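Local coordinates for EchA16_2 (Mycobacterium avium subsp. paratuberculosis, PDB 3QYR), which probably catalyses the reversible hydration of enoyl-CoA thioesters to 3-hydroxyacyl-CoA, as a member of the crotonase-like enoyl-CoA hydratase/isomerase family, at residues A[39-44]-A[84-89]. Sequence-based numbering, arbitrary orientation.
Sequences RFFGAL and SPRWPA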
loop_
_atom_site.group_PDB
_atom_site.type_symbol
_atom_site.label_atom_id
_atom_site.label_comp_id
_atom_site.label_asym_id
_atom_site.label_seq_id
_atom_site.Cartn_x
_atom_site.Cartn_y
_atom_site.Cartn_z
ATOM N N ARG A 39 -5.730 -33.937 -6.336
ATOM C CA ARG A 39 -6.081 -34.637 -5.089
ATOM C C ARG A 39 -5.795 -33.817 -3.844
ATOM O O ARG A 39 -6.617 -33.796 -2.911
ATOM C CB ARG A 39 -5.362 -35.973 -5.007
ATOM C CG ARG A 39 -6.020 -37.041 -5.894
ATOM C CD ARG A 39 -7.002 -37.916 -5.129
ATOM N NE ARG A 39 -6.299 -39.121 -4.641
ATOM C CZ ARG A 39 -6.555 -39.769 -3.495
ATOM N NH1 ARG A 39 -5.825 -40.845 -3.193
ATOM N NH2 ARG A 39 -7.511 -39.349 -2.644
ATOM N N PHE A 40 -4.653 -33.138 -3.843
ATOM C CA PHE A 40 -4.223 -32.402 -2.677
ATOM C C PHE A 40 -5.056 -31.140 -2.511
ATOM O O PHE A 40 -5.668 -30.903 -1.464
ATOM C CB PHE A 40 -2.747 -32.045 -2.804
ATOM C CG PHE A 40 -2.238 -31.180 -1.682
ATOM C CD1 PHE A 40 -1.962 -31.722 -0.452
ATOM C CD2 PHE A 40 -2.064 -29.801 -1.866
ATOM C CE1 PHE A 40 -1.484 -30.919 0.589
ATOM C CE2 PHE A 40 -1.583 -28.986 -0.824
ATOM C CZ PHE A 40 -1.280 -29.547 0.394
ATOM N N PHE A 41 -5.097 -30.337 -3.561
ATOM C CA PHE A 41 -5.875 -29.095 -3.508
ATOM C C PHE A 41 -7.360 -29.359 -3.264
ATOM O O PHE A 41 -8.001 -28.635 -2.496
ATOM C CB PHE A 41 -5.643 -28.238 -4.751
ATOM C CG PHE A 41 -4.234 -27.708 -4.852
ATOM C CD1 PHE A 41 -3.733 -26.867 -3.884
ATOM C CD2 PHE A 41 -3.413 -28.054 -5.910
ATOM C CE1 PHE A 41 -2.461 -26.365 -3.968
ATOM C CE2 PHE A 41 -2.147 -27.576 -6.003
ATOM C CZ PHE A 41 -1.664 -26.717 -5.029
ATOM N N GLY A 42 -7.885 -30.413 -3.872
ATOM C CA GLY A 42 -9.277 -30.813 -3.643
ATOM C C GLY A 42 -9.500 -31.127 -2.168
ATOM O O GLY A 42 -10.484 -30.679 -1.576
ATOM N N ALA A 43 -8.558 -31.863 -1.570
ATOM C CA ALA A 43 -8.635 -32.220 -0.146
ATOM C C ALA A 43 -8.576 -31.005 0.789
ATOM O O ALA A 43 -9.220 -30.996 1.830
ATOM C CB ALA A 43 -7.551 -33.220 0.215
ATOM N N LEU A 44 -7.801 -29.990 0.448
ATOM C CA LEU A 44 -7.792 -28.789 1.285
ATOM C C LEU A 44 -9.186 -28.121 1.203
ATOM O O LEU A 44 -9.761 -27.693 2.204
ATOM C CB LEU A 44 -6.666 -27.832 0.889
ATOM C CG LEU A 44 -5.207 -28.190 1.273
ATOM C CD1 LEU A 44 -4.277 -27.119 0.693
ATOM C CD2 LEU A 44 -4.962 -28.303 2.766
ATOM N N SER A 84 -1.059 -22.287 -12.515
ATOM C CA SER A 84 -1.710 -21.223 -11.744
ATOM C C SER A 84 -1.789 -21.646 -10.278
ATOM O O SER A 84 -1.658 -22.827 -9.980
ATOM C CB SER A 84 -3.111 -20.907 -12.300
ATOM N N PRO A 85 -1.952 -20.674 -9.365
ATOM C CA PRO A 85 -2.101 -20.948 -7.950
ATOM C C PRO A 85 -3.433 -21.577 -7.624
ATOM O O PRO A 85 -4.428 -21.132 -8.135
ATOM C CB PRO A 85 -2.031 -19.553 -7.302
ATOM C CG PRO A 85 -2.420 -18.626 -8.382
ATOM C CD PRO A 85 -1.819 -19.230 -9.613
ATOM N N ARG A 86 -3.423 -22.569 -6.738
ATOM C CA ARG A 86 -4.623 -23.324 -6.361
ATOM C C ARG A 86 -4.807 -23.531 -4.852
ATOM O O ARG A 86 -5.730 -24.246 -4.446
ATOM C CB ARG A 86 -4.590 -24.697 -7.033
ATOM C CG ARG A 86 -4.562 -24.608 -8.542
ATOM C CD ARG A 86 -4.350 -25.967 -9.149
ATOM N NE ARG A 86 -5.526 -26.820 -8.967
ATOM C CZ ARG A 86 -5.607 -28.087 -9.361
ATOM N NH1 ARG A 86 -6.742 -28.754 -9.154
ATOM N NH2 ARG A 86 -4.572 -28.679 -9.964
ATOM N N TRP A 87 -3.933 -22.951 -4.023
ATOM C CA TRP A 87 -4.117 -23.066 -2.585
ATOM C C TRP A 87 -5.349 -22.237 -2.253
ATOM O O TRP A 87 -5.346 -21.034 -2.477
ATOM C CB TRP A 87 -2.919 -22.549 -1.811
ATOM C CG TRP A 87 -3.007 -22.868 -0.363
ATOM C CD1 TRP A 87 -3.788 -22.259 0.550
ATOM C CD2 TRP A 87 -2.313 -23.910 0.330
ATOM N NE1 TRP A 87 -3.600 -22.820 1.777
ATOM C CE2 TRP A 87 -2.708 -23.846 1.669
ATOM C CE3 TRP A 87 -1.375 -24.871 -0.053
ATOM C CZ2 TRP A 87 -2.208 -24.695 2.637
ATOM C CZ3 TRP A 87 -0.865 -25.732 0.922
ATOM C CH2 TRP A 87 -1.287 -25.630 2.251
ATOM N N PRO A 88 -6.418 -22.897 -1.780
ATOM C CA PRO A 88 -7.692 -22.296 -1.506
ATOM C C PRO A 88 -7.758 -21.442 -0.245
ATOM O O PRO A 88 -6.893 -21.541 0.636
ATOM C CB PRO A 88 -8.593 -23.494 -1.337
ATOM C CG PRO A 88 -7.728 -24.561 -0.883
ATOM C CD PRO A 88 -6.462 -24.352 -1.552
ATOM N N ALA A 89 -8.788 -20.593 -0.201
ATOM C CA ALA A 89 -9.106 -19.781 0.950
ATOM C C ALA A 89 -9.603 -20.690 2.048
ATOM O O ALA A 89 -10.684 -21.260 1.938
ATOM C CB ALA A 89 -10.179 -18.758 0.601
#
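Phe-41, on helix 34-49, lays one face of its ring against the side chain of Arg-86, an example of a loop fastened to a helix by ring faces and aliphatic carbons, with no hydrogen bond between the two. Arg-86 CB sits 3.7 Å from the centre of the Phe-41 ring and 9° off its normal, a CH-pi contact. From there the arginine chain crosses the ring at about a right angle and bends at CG-CD (chi3 70°), so that the guanidinium lies beyond the ring's CD2 side and turns one face to Phe-41 CD2, the two planes 36° apart. Its charged end forms a salt bridge with Asp-38, one turn back on the same helix.

Trp-87 reverses the roles. Leu-44 CD1 stands 3.5 Å from the centroid of its six-membered ring, almost on the normal, while Phe-40 turns its ring edge to Trp-87, Phe-40 CE2 lying 3.8 Å from Trp-87 CZ3. Pro-88 CG closes on Leu-44 CB at 3.9 Å.

In this crotonase-like fold, Phe-40 and Leu-44 also touch strands 18-23 and 55-60; Trp-87 packs on Ile-58 and stacks with Tyr-112 of helix 105-112, so the loop bridges helix 34-49, the sheet and that second helix.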